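Local coordinates for Phenylalanine/tyrosine ammonia-lyase (Rhodosporidium toruloides, PDB 1Y2M), which catalyses the non-oxidative deamination of L-phenylalanine and L-tyrosine to trans-cinnamic acid and p-coumaric acid, respectively, at residues 300-305 against 657-662; 203-208 against 509-514; 555-560 against 568-573; 69-74 against 78-83. One frame throughout, in Å; residues are numbered along the deposited sequence.

In the fold
The four contacts are spread along an elongated, largely helical chain, and none lies at the cinnamate-binding residues. Interactions 2 and 3 lie on one long helix, 506-560, with centres about 72 Å apart; interaction 2 is at the subunit interface, whereas interaction 3 lies about 54 Å from the centre of the chain. Helix 273-303 links the other two: its end makes interaction 1, while Leu-281 and His-284 further back pack on Val-73 of interaction 4. Interactions 2 and 4 are the closest pair, with nearest atoms about 11 Å apart. Segment 203-208 of interaction 2 runs on toward Ala-211 and Gly-213, the residues cross-linked in the imidazolinone of the mature enzyme.

Interaction 1: residues 300-305 against 657-662; sequences TVEAMV and YLSPRT
The carboxylate of Glu-302 is the flat group at the centre of this contact, and the segment 657-662 meets it mainly along the edge where its two oxygens face outward together. Here Thr-662 OG1 donates to OE1 of Glu-302 at 2.7 Å, on the syn side and 17° out of the plane. The backbone N of Ser-659 reaches the syn lone pair of Glu-302 OE2 at 3.0 Å, in a fairly straight bond of 163°. Carbon flanks the plane on both sides. Leu-658 CD2 stands on one side of the plane, 3.7 Å from Glu-302 OE1, and the methyl CG2 of Thr-662 lies on the other, 3.3 Å from the same oxygen.

Glu-302 reaches this loop from the last turn of helix 273-303, which then closes in a Schellman motif at Val-305. Its CG lies beside the backbone N and its chain is extended through CD (chi2 -172°), which carries the acid out to the loop that leads into helix 662-672. Glu-302 OE2 has a further hydrogen bond from outside, with Ser-339 OG, while the hydroxyl of Ser-659 is engaged with the carbonyls of Leu-335 and Glu-337. The end of helix 323-336 and the loop after it are thereby drawn into the same polar cluster.

A buried acid with both oxygens occupied by neutral hydrogen-bonding groups is consistent with a charge dispersed over hydroxyls and a peptide N-H; lying near the start of helix 662-672, it would probably also be stabilised in its ionised form.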
loop_
_atom_site.group_PDB
_atom_site.type_symbol
_atom_site.label_atom_id
_atom_site.label_comp_id
_atom_site.label_asym_id
_atom_site.label_seq_id
_atom_site.Cartn_x
_atom_site.Cartn_y
_atom_site.Cartn_z
ATOM N N THR B 300 14.028 -26.195 -11.876
ATOM C CA THR B 300 15.101 -25.184 -11.993
ATOM C C THR B 300 16.422 -25.672 -11.408
ATOM O O THR B 300 17.497 -25.388 -11.948
ATOM C CB THR B 300 14.663 -23.831 -11.413
ATOM O OG1 THR B 300 13.414 -23.402 -12.010
ATOM C CG2 THR B 300 15.716 -22.753 -11.662
ATOM N N VAL B 301 16.389 -26.364 -10.267
ATOM C CA VAL B 301 17.632 -26.910 -9.722
ATOM C C VAL B 301 18.219 -27.836 -10.799
ATOM O O VAL B 301 19.430 -27.821 -11.055
ATOM C CB VAL B 301 17.394 -27.680 -8.391
ATOM C CG1 VAL B 301 18.638 -28.437 -7.960
ATOM C CG2 VAL B 301 16.923 -26.736 -7.252
ATOM N N GLU B 302 17.362 -28.625 -11.449
ATOM C CA GLU B 302 17.849 -29.531 -12.500
ATOM C C GLU B 302 18.453 -28.761 -13.692
ATOM O O GLU B 302 19.577 -29.001 -14.099
ATOM C CB GLU B 302 16.727 -30.469 -12.962
ATOM C CG GLU B 302 16.297 -31.441 -11.889
ATOM C CD GLU B 302 15.324 -32.481 -12.454
ATOM O OE1 GLU B 302 14.179 -32.079 -12.712
ATOM O OE2 GLU B 302 15.699 -33.679 -12.680
ATOM N N ALA B 303 17.740 -27.758 -14.207
ATOM C CA ALA B 303 18.238 -26.988 -15.347
ATOM C C ALA B 303 19.547 -26.266 -14.998
ATOM O O ALA B 303 20.392 -26.100 -15.835
ATOM C CB ALA B 303 17.229 -25.971 -15.791
HETATM N N MSE B 304 19.700 -25.866 -13.736
HETATM C CA MSE B 304 20.887 -25.111 -13.283
HETATM C C MSE B 304 22.009 -26.024 -12.824
HETATM O O MSE B 304 23.020 -25.548 -12.378
HETATM C CB MSE B 304 20.485 -24.193 -12.144
HETATM C CG MSE B 304 19.512 -23.107 -12.543
HETATM SE SE MSE B 304 20.568 -21.652 -13.422
HETATM C CE MSE B 304 21.527 -20.875 -11.845
ATOM N N VAL B 305 21.829 -27.334 -12.979
ATOM C CA VAL B 305 22.732 -28.351 -12.414
ATOM C C VAL B 305 23.127 -27.942 -10.986
ATOM O O VAL B 305 24.304 -27.961 -10.579
ATOM C CB VAL B 305 23.921 -28.682 -13.342
ATOM C CG1 VAL B 305 24.776 -29.775 -12.775
ATOM C CG2 VAL B 305 23.370 -29.245 -14.631
ATOM N N TYR B 657 17.866 -37.931 -18.127
ATOM C CA TYR B 657 18.474 -37.285 -17.000
ATOM C C TYR B 657 17.493 -36.769 -15.983
ATOM O O TYR B 657 17.864 -36.578 -14.836
ATOM C CB TYR B 657 19.331 -36.119 -17.488
ATOM C CG TYR B 657 20.379 -36.518 -18.502
ATOM C CD1 TYR B 657 21.489 -37.272 -18.134
ATOM C CD2 TYR B 657 20.257 -36.138 -19.826
ATOM C CE1 TYR B 657 22.450 -37.641 -19.078
ATOM C CE2 TYR B 657 21.183 -36.527 -20.779
ATOM C CZ TYR B 657 22.270 -37.267 -20.404
ATOM O OH TYR B 657 23.192 -37.622 -21.366
ATOM N N LEU B 658 16.255 -36.484 -16.406
ATOM C CA LEU B 658 15.279 -35.929 -15.473
ATOM C C LEU B 658 15.004 -36.926 -14.367
ATOM O O LEU B 658 15.030 -38.141 -14.594
ATOM C CB LEU B 658 13.962 -35.642 -16.175
ATOM C CG LEU B 658 13.970 -34.396 -17.030
ATOM C CD1 LEU B 658 12.850 -34.449 -18.009
ATOM C CD2 LEU B 658 13.846 -33.221 -16.208
ATOM N N SER B 659 14.648 -36.399 -13.194
ATOM C CA SER B 659 14.015 -37.207 -12.147
ATOM C C SER B 659 12.836 -37.897 -12.706
ATOM O O SER B 659 12.149 -37.301 -13.502
ATOM C CB SER B 659 13.446 -36.346 -11.013
ATOM O OG SER B 659 14.478 -36.145 -10.103
ATOM N N PRO B 660 12.523 -39.112 -12.215
ATOM C CA PRO B 660 11.278 -39.710 -12.670
ATOM C C PRO B 660 10.024 -38.896 -12.379
ATOM O O PRO B 660 9.040 -39.023 -13.102
ATOM C CB PRO B 660 11.226 -41.046 -11.918
ATOM C CG PRO B 660 12.166 -40.922 -10.815
ATOM C CD PRO B 660 13.255 -40.012 -11.314
ATOM N N ARG B 661 10.056 -38.109 -11.302
ATOM C CA ARG B 661 8.904 -37.321 -10.883
ATOM C C ARG B 661 8.826 -36.050 -11.681
ATOM O O ARG B 661 7.741 -35.573 -11.992
ATOM C CB ARG B 661 8.909 -37.049 -9.365
ATOM C CG ARG B 661 8.627 -38.295 -8.549
ATOM C CD ARG B 661 8.656 -38.052 -7.068
ATOM N NE ARG B 661 8.420 -39.290 -6.324
ATOM C CZ ARG B 661 7.222 -39.782 -5.997
ATOM N NH1 ARG B 661 6.099 -39.142 -6.299
ATOM N NH2 ARG B 661 7.147 -40.919 -5.318
ATOM N N THR B 662 9.958 -35.440 -11.994
ATOM C CA THR B 662 9.867 -34.192 -12.772
ATOM C C THR B 662 9.598 -34.493 -14.253
ATOM O O THR B 662 9.056 -33.651 -14.969
ATOM C CB THR B 662 11.091 -33.279 -12.653
ATOM O OG1 THR B 662 12.268 -33.967 -13.041
ATOM C CG2 THR B 662 11.286 -32.749 -11.220
#

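Interaction 2: residues 203-208 against 509-514; sequences VPLRGT and SARRTT
Arg-511 NH1 is held by two partners: a water accepts from it at 2.9 Å, and Glu-480 of the second subunit forms a salt bridge with it. The same water donates to the carbonyl O of Leu-205 at 2.8 Å, tying helix 506-560 to the loop that follows strand 200-201.

The side chain of Arg-511 bends at chi3 (44°), which turns its guanidinium toward Leu-205 and Arg-206. Leu-205 CG and Arg-206 CG both lie over one face of that group, and the CD1 methyl of Leu-205 presses on Arg-511 CD at 3.5 Å. Arg-206, extended from CG to NE, crosses Arg-511 at about a right angle with the two guanidinium planes 84° apart; its NE comes within 3.5 Å of Arg-511 NH2. Leu-205 CD2 in turn lies 4.3 Å above the plane of the Arg-206 guanidinium, toward its rim.

A leucine in place of Arg-511 would probably leave the water without its donor, Leu-205 without the flat group it packs on, and Glu-480 of the second subunit short of one positive partner.

The arginines gather around acids of that neighbour: Glu-480 also pairs with Arg-206 and Arg-512, and Glu-515 of the same subunit with both. This is a charge network across a subunit interface of the homotetramer, in which the carboxylates are likely to balance the positive charge of the clustered arginines.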
loop_
_atom_site.group_PDB
_atom_site.type_symbol
_atom_site.label_atom_id
_atom_site.label_comp_id
_atom_site.label_asym_id
_atom_site.label_seq_id
_atom_site.Cartn_x
_atom_site.Cartn_y
_atom_site.Cartn_z
ATOM N N VAL B 203 -25.519 -11.346 -11.114
ATOM C CA VAL B 203 -25.383 -10.565 -9.904
ATOM C C VAL B 203 -24.279 -9.538 -10.140
ATOM O O VAL B 203 -23.262 -9.860 -10.715
ATOM C CB VAL B 203 -24.955 -11.525 -8.747
ATOM C CG1 VAL B 203 -24.748 -10.789 -7.416
ATOM C CG2 VAL B 203 -25.925 -12.691 -8.577
ATOM N N PRO B 204 -24.491 -8.297 -9.711
ATOM C CA PRO B 204 -23.417 -7.302 -9.862
ATOM C C PRO B 204 -22.116 -7.726 -9.169
ATOM O O PRO B 204 -22.132 -8.304 -8.100
ATOM C CB PRO B 204 -24.000 -6.055 -9.152
ATOM C CG PRO B 204 -25.489 -6.248 -9.247
ATOM C CD PRO B 204 -25.693 -7.737 -9.069
ATOM N N LEU B 205 -20.996 -7.330 -9.757
ATOM C CA LEU B 205 -19.657 -7.640 -9.245
ATOM C C LEU B 205 -19.428 -6.878 -7.964
ATOM O O LEU B 205 -18.825 -7.367 -6.996
ATOM C CB LEU B 205 -18.605 -7.175 -10.239
ATOM C CG LEU B 205 -17.145 -7.423 -9.867
ATOM C CD1 LEU B 205 -16.894 -8.877 -9.603
ATOM C CD2 LEU B 205 -16.265 -6.953 -10.961
ATOM N N ARG B 206 -19.863 -5.623 -7.985
ATOM C CA ARG B 206 -19.549 -4.689 -6.900
ATOM C C ARG B 206 -20.771 -4.169 -6.149
ATOM O O ARG B 206 -21.889 -4.125 -6.680
ATOM C CB ARG B 206 -18.758 -3.499 -7.446
ATOM C CG ARG B 206 -17.470 -3.826 -8.089
ATOM C CD ARG B 206 -16.694 -2.539 -8.454
ATOM N NE ARG B 206 -15.358 -2.758 -8.976
ATOM C CZ ARG B 206 -15.023 -2.793 -10.260
ATOM N NH1 ARG B 206 -15.932 -2.661 -11.224
ATOM N NH2 ARG B 206 -13.748 -2.890 -10.613
ATOM N N GLY B 207 -20.512 -3.702 -4.919
ATOM C CA GLY B 207 -21.504 -3.043 -4.134
ATOM C C GLY B 207 -21.622 -3.526 -2.709
ATOM O O GLY B 207 -22.246 -2.848 -1.919
ATOM N N THR B 208 -21.060 -4.704 -2.403
ATOM C CA THR B 208 -21.095 -5.185 -1.021
ATOM C C THR B 208 -19.814 -4.799 -0.279
ATOM O O THR B 208 -18.716 -4.752 -0.864
ATOM C CB THR B 208 -21.307 -6.692 -0.942
ATOM O OG1 THR B 208 -21.480 -7.055 0.442
ATOM C CG2 THR B 208 -20.161 -7.462 -1.523
ATOM N N SER B 509 -11.685 -8.143 -1.165
ATOM C CA SER B 509 -10.394 -8.827 -0.945
ATOM C C SER B 509 -10.304 -10.115 -1.807
ATOM O O SER B 509 -9.262 -10.363 -2.452
ATOM C CB SER B 509 -10.169 -9.111 0.543
ATOM O OG SER B 509 -8.817 -9.481 0.734
ATOM N N ALA B 510 -11.374 -10.934 -1.810
ATOM C CA ALA B 510 -11.405 -12.190 -2.581
ATOM C C ALA B 510 -11.167 -11.952 -4.076
ATOM O O ALA B 510 -10.474 -12.717 -4.787
ATOM C CB ALA B 510 -12.653 -12.931 -2.309
ATOM N N ARG B 511 -11.773 -10.866 -4.571
ATOM C CA ARG B 511 -11.605 -10.462 -5.963
ATOM C C ARG B 511 -10.165 -10.164 -6.259
ATOM O O ARG B 511 -9.633 -10.611 -7.307
ATOM C CB ARG B 511 -12.495 -9.279 -6.309
ATOM C CG ARG B 511 -13.981 -9.641 -6.526
ATOM C CD ARG B 511 -14.900 -8.470 -6.725
ATOM N NE ARG B 511 -14.257 -7.542 -7.625
ATOM C CZ ARG B 511 -14.092 -6.239 -7.433
ATOM N NH1 ARG B 511 -14.569 -5.600 -6.356
ATOM N NH2 ARG B 511 -13.371 -5.595 -8.330
ATOM N N ARG B 512 -9.524 -9.418 -5.362
ATOM C CA ARG B 512 -8.119 -9.083 -5.623
ATOM C C ARG B 512 -7.243 -10.320 -5.543
ATOM O O ARG B 512 -6.332 -10.509 -6.377
ATOM C CB ARG B 512 -7.644 -7.967 -4.675
ATOM C CG ARG B 512 -8.344 -6.645 -4.826
ATOM C CD ARG B 512 -8.286 -6.157 -6.268
ATOM N NE ARG B 512 -8.856 -4.827 -6.400
ATOM C CZ ARG B 512 -9.490 -4.351 -7.440
ATOM N NH1 ARG B 512 -9.905 -5.151 -8.450
ATOM N NH2 ARG B 512 -9.877 -3.069 -7.384
ATOM N N THR B 513 -7.518 -11.218 -4.600
ATOM C CA THR B 513 -6.703 -12.444 -4.508
ATOM C C THR B 513 -6.929 -13.333 -5.758
ATOM O O THR B 513 -6.003 -13.987 -6.193
ATOM C CB THR B 513 -7.055 -13.189 -3.214
ATOM O OG1 THR B 513 -6.851 -12.278 -2.127
ATOM C CG2 THR B 513 -6.228 -14.475 -3.083
ATOM N N THR B 514 -8.161 -13.371 -6.331
ATOM C CA THR B 514 -8.449 -14.111 -7.542
ATOM C C THR B 514 -7.630 -13.547 -8.678
ATOM O O THR B 514 -7.101 -14.317 -9.496
ATOM C CB THR B 514 -9.954 -14.040 -7.831
ATOM O OG1 THR B 514 -10.690 -14.664 -6.756
ATOM C CG2 THR B 514 -10.265 -14.719 -9.114
HETATM O O HOH W 1 -16.932 -6.632 -5.005
#

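Interaction 3: residues 555-560 against 568-573; sequences LIDQHF and NLRDEL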
loop_
_atom_site.group_PDB
_atom_site.type_symbol
_atom_site.label_atom_id
_atom_site.label_comp_id
_atom_site.label_asym_id
_atom_site.label_seq_id
_atom_site.Cartn_x
_atom_site.Cartn_y
_atom_site.Cartn_z
ATOM N N LEU B 555 42.277 -36.314 -29.811
ATOM C CA LEU B 555 42.987 -35.269 -30.563
ATOM C C LEU B 555 44.316 -34.943 -29.905
ATOM O O LEU B 555 45.310 -34.721 -30.586
ATOM C CB LEU B 555 42.132 -34.007 -30.694
ATOM C CG LEU B 555 41.077 -34.078 -31.804
ATOM C CD1 LEU B 555 39.992 -33.031 -31.596
ATOM C CD2 LEU B 555 41.707 -33.963 -33.191
ATOM N N ILE B 556 44.325 -34.892 -28.576
ATOM C CA ILE B 556 45.570 -34.711 -27.821
ATOM C C ILE B 556 46.554 -35.844 -28.141
ATOM O O ILE B 556 47.757 -35.627 -28.329
ATOM C CB ILE B 556 45.286 -34.628 -26.306
ATOM C CG1 ILE B 556 44.811 -33.225 -25.919
ATOM C CG2 ILE B 556 46.494 -35.011 -25.480
ATOM C CD1 ILE B 556 44.443 -33.098 -24.446
ATOM N N ASP B 557 46.057 -37.071 -28.199
ATOM C CA ASP B 557 46.954 -38.191 -28.526
ATOM C C ASP B 557 47.493 -38.097 -29.933
ATOM O O ASP B 557 48.696 -38.306 -30.182
ATOM C CB ASP B 557 46.240 -39.530 -28.360
ATOM C CG ASP B 557 46.089 -39.922 -26.928
ATOM O OD1 ASP B 557 46.836 -39.379 -26.079
ATOM O OD2 ASP B 557 45.244 -40.795 -26.653
ATOM N N GLN B 558 46.601 -37.800 -30.864
ATOM C CA GLN B 558 46.966 -37.703 -32.247
ATOM C C GLN B 558 48.004 -36.609 -32.474
ATOM O O GLN B 558 48.987 -36.831 -33.202
ATOM C CB GLN B 558 45.738 -37.441 -33.088
ATOM C CG GLN B 558 46.011 -37.301 -34.575
ATOM C CD GLN B 558 44.756 -36.952 -35.384
ATOM O OE1 GLN B 558 43.726 -36.538 -34.829
ATOM N NE2 GLN B 558 44.848 -37.112 -36.709
ATOM N N HIS B 559 47.813 -35.454 -31.845
ATOM C CA HIS B 559 48.673 -34.298 -32.130
ATOM C C HIS B 559 49.952 -34.296 -31.325
ATOM O O HIS B 559 51.001 -33.928 -31.834
ATOM C CB HIS B 559 47.881 -32.978 -31.967
ATOM C CG HIS B 559 46.909 -32.756 -33.075
ATOM N ND1 HIS B 559 47.213 -32.013 -34.191
ATOM C CD2 HIS B 559 45.685 -33.284 -33.301
ATOM C CE1 HIS B 559 46.187 -32.028 -35.023
ATOM N NE2 HIS B 559 45.247 -32.799 -34.510
ATOM N N PHE B 560 49.855 -34.693 -30.060
ATOM C CA PHE B 560 50.927 -34.514 -29.110
ATOM C C PHE B 560 51.491 -35.801 -28.548
ATOM O O PHE B 560 52.504 -35.763 -27.863
ATOM C CB PHE B 560 50.429 -33.694 -27.931
ATOM C CG PHE B 560 49.782 -32.373 -28.308
ATOM C CD1 PHE B 560 50.268 -31.589 -29.365
ATOM C CD2 PHE B 560 48.687 -31.919 -27.597
ATOM C CE1 PHE B 560 49.662 -30.361 -29.672
ATOM C CE2 PHE B 560 48.106 -30.720 -27.908
ATOM C CZ PHE B 560 48.604 -29.942 -28.923
ATOM N N ASN B 568 55.727 -37.949 -18.153
ATOM C CA ASN B 568 54.557 -38.036 -17.316
ATOM C C ASN B 568 53.719 -36.781 -17.509
ATOM O O ASN B 568 53.155 -36.243 -16.546
ATOM C CB ASN B 568 54.982 -38.237 -15.853
ATOM C CG ASN B 568 53.818 -38.522 -14.955
ATOM O OD1 ASN B 568 52.816 -39.117 -15.391
ATOM N ND2 ASN B 568 53.897 -38.049 -13.706
ATOM N N LEU B 569 53.553 -36.389 -18.784
ATOM C CA LEU B 569 52.790 -35.158 -19.131
ATOM C C LEU B 569 51.343 -35.364 -19.578
ATOM O O LEU B 569 50.549 -34.417 -19.567
ATOM C CB LEU B 569 53.492 -34.390 -20.253
ATOM C CG LEU B 569 54.907 -33.938 -19.954
ATOM C CD1 LEU B 569 55.554 -33.424 -21.214
ATOM C CD2 LEU B 569 54.840 -32.897 -18.881
ATOM N N ARG B 570 50.973 -36.585 -19.950
ATOM C CA ARG B 570 49.640 -36.815 -20.550
ATOM C C ARG B 570 48.464 -36.632 -19.585
ATOM O O ARG B 570 47.501 -35.913 -19.895
ATOM C CB ARG B 570 49.580 -38.169 -21.226
ATOM C CG ARG B 570 48.236 -38.457 -21.876
ATOM C CD ARG B 570 48.382 -39.601 -22.855
ATOM N NE ARG B 570 47.116 -40.071 -23.440
ATOM C CZ ARG B 570 46.264 -40.911 -22.843
ATOM N NH1 ARG B 570 46.448 -41.317 -21.591
ATOM N NH2 ARG B 570 45.180 -41.300 -23.491
ATOM N N ASP B 571 48.508 -37.299 -18.429
ATOM C CA ASP B 571 47.493 -37.094 -17.377
ATOM C C ASP B 571 47.331 -35.627 -17.068
ATOM O O ASP B 571 46.224 -35.104 -17.059
ATOM C CB ASP B 571 47.913 -37.769 -16.070
ATOM C CG ASP B 571 47.337 -39.129 -15.907
ATOM O OD1 ASP B 571 46.989 -39.743 -16.950
ATOM O OD2 ASP B 571 47.267 -39.577 -14.727
ATOM N N GLU B 572 48.446 -34.963 -16.793
ATOM C CA GLU B 572 48.397 -33.556 -16.443
ATOM C C GLU B 572 47.732 -32.735 -17.561
ATOM O O GLU B 572 46.913 -31.845 -17.299
ATOM C CB GLU B 572 49.808 -33.020 -16.188
ATOM C CG GLU B 572 49.821 -31.618 -15.637
ATOM C CD GLU B 572 51.200 -30.970 -15.544
ATOM O OE1 GLU B 572 52.241 -31.625 -15.831
ATOM O OE2 GLU B 572 51.226 -29.778 -15.170
ATOM N N LEU B 573 48.127 -33.017 -18.804
ATOM C CA LEU B 573 47.631 -32.200 -19.912
ATOM C C LEU B 573 46.128 -32.360 -20.092
ATOM O O LEU B 573 45.391 -31.381 -20.280
ATOM C CB LEU B 573 48.315 -32.552 -21.228
ATOM C CG LEU B 573 47.899 -31.634 -22.401
ATOM C CD1 LEU B 573 48.393 -30.208 -22.145
ATOM C CD2 LEU B 573 48.378 -32.107 -23.738
#
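Arg-570 and Leu-573 both set CG opposite the backbone N (chi1 -179° and -175°), which sends the two side chains from one turn of helix 570-587 across to Asp-557 and Ile-556 on the end of helix 506-560. The two helices form a helical hairpin, joined by a short non-helical connection, and this contact holds its arms together close to the bend.

Polar pairing lies on the outer side. The Arg-570 chain is extended from CG to NE and grips the Asp-557 carboxylate side-on, one nitrogen to each oxygen: Arg-570 NE to Asp-557 OD1 at 2.7 Å and Arg-570 NH2 to Asp-557 OD2 at 3.2 Å. Each oxygen uses its syn lone pair, and the carboxylate and guanidinium are nearly coplanar, 17° apart, so this bidentate salt bridge should resist rotation of either group. Arg-570 is exposed and also touches a crystal neighbour, so its pose may owe something to packing.

Further in, the contact is apolar. Ile-556 and Phe-560 are one helical turn apart and face the same leucine, while Phe-560 also meets the ring of Trp-625 on helix 619-646 and touches Val-608 on helix 593-611. Leu-573 additionally packs on Val-611 of that latter helix, which brings the hairpin into a larger bundle. A single methyl makes the link: Leu-573 CD2 lies 3.9 Å from Ile-556 CG2 and equally 3.9 Å from Phe-560 CD2.

Interaction 4: residues 69-74 against 78-83; sequences LGDVVS and KGRPVR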
loop_
_atom_site.group_PDB
_atom_site.type_symbol
_atom_site.label_atom_id
_atom_site.label_comp_id
_atom_site.label_asym_id
_atom_site.label_seq_id
_atom_site.Cartn_x
_atom_site.Cartn_y
_atom_site.Cartn_z
ATOM N N LEU B 69 -14.276 -27.957 1.423
ATOM C CA LEU B 69 -13.953 -27.022 0.384
ATOM C C LEU B 69 -13.841 -27.648 -0.992
ATOM O O LEU B 69 -14.268 -27.058 -2.005
ATOM C CB LEU B 69 -12.694 -26.228 0.752
ATOM C CG LEU B 69 -12.727 -25.442 2.065
ATOM C CD1 LEU B 69 -11.524 -24.552 2.149
ATOM C CD2 LEU B 69 -14.012 -24.679 2.084
ATOM N N GLY B 70 -13.343 -28.886 -1.041
ATOM C CA GLY B 70 -13.381 -29.634 -2.295
ATOM C C GLY B 70 -14.797 -29.815 -2.817
ATOM O O GLY B 70 -15.021 -29.703 -4.023
ATOM N N ASP B 71 -15.747 -30.076 -1.907
ATOM C CA ASP B 71 -17.164 -30.225 -2.266
ATOM C C ASP B 71 -17.667 -28.930 -2.875
ATOM O O ASP B 71 -18.375 -28.943 -3.895
ATOM C CB ASP B 71 -18.012 -30.451 -1.033
ATOM C CG ASP B 71 -17.874 -31.821 -0.411
ATOM O OD1 ASP B 71 -17.626 -32.825 -1.132
ATOM O OD2 ASP B 71 -18.126 -31.900 0.839
ATOM N N VAL B 72 -17.309 -27.799 -2.240
ATOM C CA VAL B 72 -17.765 -26.480 -2.731
ATOM C C VAL B 72 -17.296 -26.257 -4.167
ATOM O O VAL B 72 -18.077 -25.900 -5.066
ATOM C CB VAL B 72 -17.307 -25.327 -1.813
ATOM C CG1 VAL B 72 -17.513 -23.980 -2.497
ATOM C CG2 VAL B 72 -18.004 -25.377 -0.431
ATOM N N VAL B 73 -16.016 -26.522 -4.392
ATOM C CA VAL B 73 -15.454 -26.350 -5.743
ATOM C C VAL B 73 -16.160 -27.302 -6.729
ATOM O O VAL B 73 -16.479 -26.912 -7.843
ATOM C CB VAL B 73 -13.949 -26.601 -5.759
ATOM C CG1 VAL B 73 -13.400 -26.534 -7.226
ATOM C CG2 VAL B 73 -13.229 -25.573 -4.909
ATOM N N SER B 74 -16.423 -28.540 -6.325
ATOM C CA SER B 74 -17.127 -29.474 -7.239
ATOM C C SER B 74 -18.494 -28.972 -7.664
ATOM O O SER B 74 -18.886 -29.086 -8.833
ATOM C CB SER B 74 -17.240 -30.874 -6.660
ATOM O OG SER B 74 -18.025 -30.947 -5.471
ATOM N N LYS B 78 -17.792 -27.833 -11.292
ATOM C CA LYS B 78 -17.898 -29.116 -12.001
ATOM C C LYS B 78 -19.311 -29.653 -12.199
ATOM O O LYS B 78 -19.509 -30.817 -12.594
ATOM C CB LYS B 78 -17.065 -30.204 -11.313
ATOM C CG LYS B 78 -15.645 -29.826 -10.951
ATOM C CD LYS B 78 -14.789 -29.713 -12.159
ATOM C CE LYS B 78 -13.334 -29.468 -11.786
ATOM N NZ LYS B 78 -12.500 -29.717 -12.974
ATOM N N GLY B 79 -20.307 -28.811 -11.945
ATOM C CA GLY B 79 -21.693 -29.193 -12.156
ATOM C C GLY B 79 -22.229 -30.319 -11.300
ATOM O O GLY B 79 -23.235 -30.945 -11.648
ATOM N N ARG B 80 -21.610 -30.563 -10.157
ATOM C CA ARG B 80 -22.065 -31.626 -9.293
ATOM C C ARG B 80 -23.452 -31.368 -8.772
ATOM O O ARG B 80 -23.732 -30.234 -8.354
ATOM C CB ARG B 80 -21.175 -31.730 -8.084
ATOM C CG ARG B 80 -21.481 -32.951 -7.233
ATOM C CD ARG B 80 -20.465 -32.984 -6.175
ATOM N NE ARG B 80 -20.602 -34.127 -5.274
ATOM C CZ ARG B 80 -19.886 -34.232 -4.164
ATOM N NH1 ARG B 80 -18.958 -33.301 -3.873
ATOM N NH2 ARG B 80 -20.076 -35.265 -3.365
ATOM N N PRO B 81 -24.331 -32.382 -8.799
ATOM C CA PRO B 81 -25.677 -32.169 -8.263
ATOM C C PRO B 81 -25.618 -31.882 -6.767
ATOM O O PRO B 81 -24.759 -32.426 -6.082
ATOM C CB PRO B 81 -26.373 -33.506 -8.488
ATOM C CG PRO B 81 -25.602 -34.175 -9.532
ATOM C CD PRO B 81 -24.183 -33.734 -9.351
ATOM N N VAL B 82 -26.550 -31.092 -6.259
ATOM C CA VAL B 82 -26.554 -30.680 -4.861
ATOM C C VAL B 82 -27.975 -30.848 -4.339
ATOM O O VAL B 82 -28.945 -30.497 -5.031
ATOM C CB VAL B 82 -26.079 -29.211 -4.706
ATOM C CG1 VAL B 82 -26.192 -28.723 -3.276
ATOM C CG2 VAL B 82 -24.687 -29.045 -5.229
ATOM N N ARG B 83 -28.114 -31.414 -3.146
ATOM C CA ARG B 83 -29.406 -31.443 -2.469
ATOM C C ARG B 83 -29.257 -31.347 -0.942
ATOM O O ARG B 83 -28.238 -31.717 -0.371
ATOM C CB ARG B 83 -30.171 -32.743 -2.834
ATOM C CG ARG B 83 -30.715 -32.793 -4.274
ATOM C CD ARG B 83 -31.197 -34.202 -4.668
ATOM N NE ARG B 83 -32.460 -34.232 -5.418
ATOM C CZ ARG B 83 -33.666 -34.002 -4.883
ATOM N NH1 ARG B 83 -33.793 -33.673 -3.597
ATOM N NH2 ARG B 83 -34.760 -34.074 -5.643
HETATM O O HOH W 2 -18.711 -35.147 -0.734
#
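Charge pairing comes first: Arg-80 NH1 forms a salt bridge with Asp-71 OD1 at 3.1 Å. The oxygen is met from above the carboxylate plane, 38° out of it, although it lies close to the plane of the guanidinium. A water completes the pairing, donating to Asp-71 OD1 at 2.6 Å and accepting from Arg-80 NH2 at 3.0 Å.

The hydroxyl of Ser-74 is the second polar centre. Its OG accepts from Arg-80 NH1 at 3.0 Å, in the guanidinium plane, and donates to the carbonyl O of Asp-71 at 2.6 Å. The hydroxyl is placed for this between the backbone N and the carbonyl carbon (chi1 64°). The extended Arg-80 chain passes Ser-74, its CD alongside OG.

Backbone bonds close the helix end. Ser-74 O receives Lys-78 N at 3.0 Å and, weakly, Arg-80 N at 3.4 Å; Gly-79 makes the turn between them with positive phi (64°).

A methionine in place of Arg-80 would probably leave Asp-71 without its charged mate and Ser-74 OG without the N-H it accepts from.

The setting is the beta-alpha-beta unit of strand 60-62, helix 69-77 and strand 82-84, whose two strands are parallel. Because Arg-80 NE also bonds to Ser-58 O ahead of the first strand, one buried guanidinium joins helix, turn and strand approach, with the nearby carboxylate likely to balance its charge.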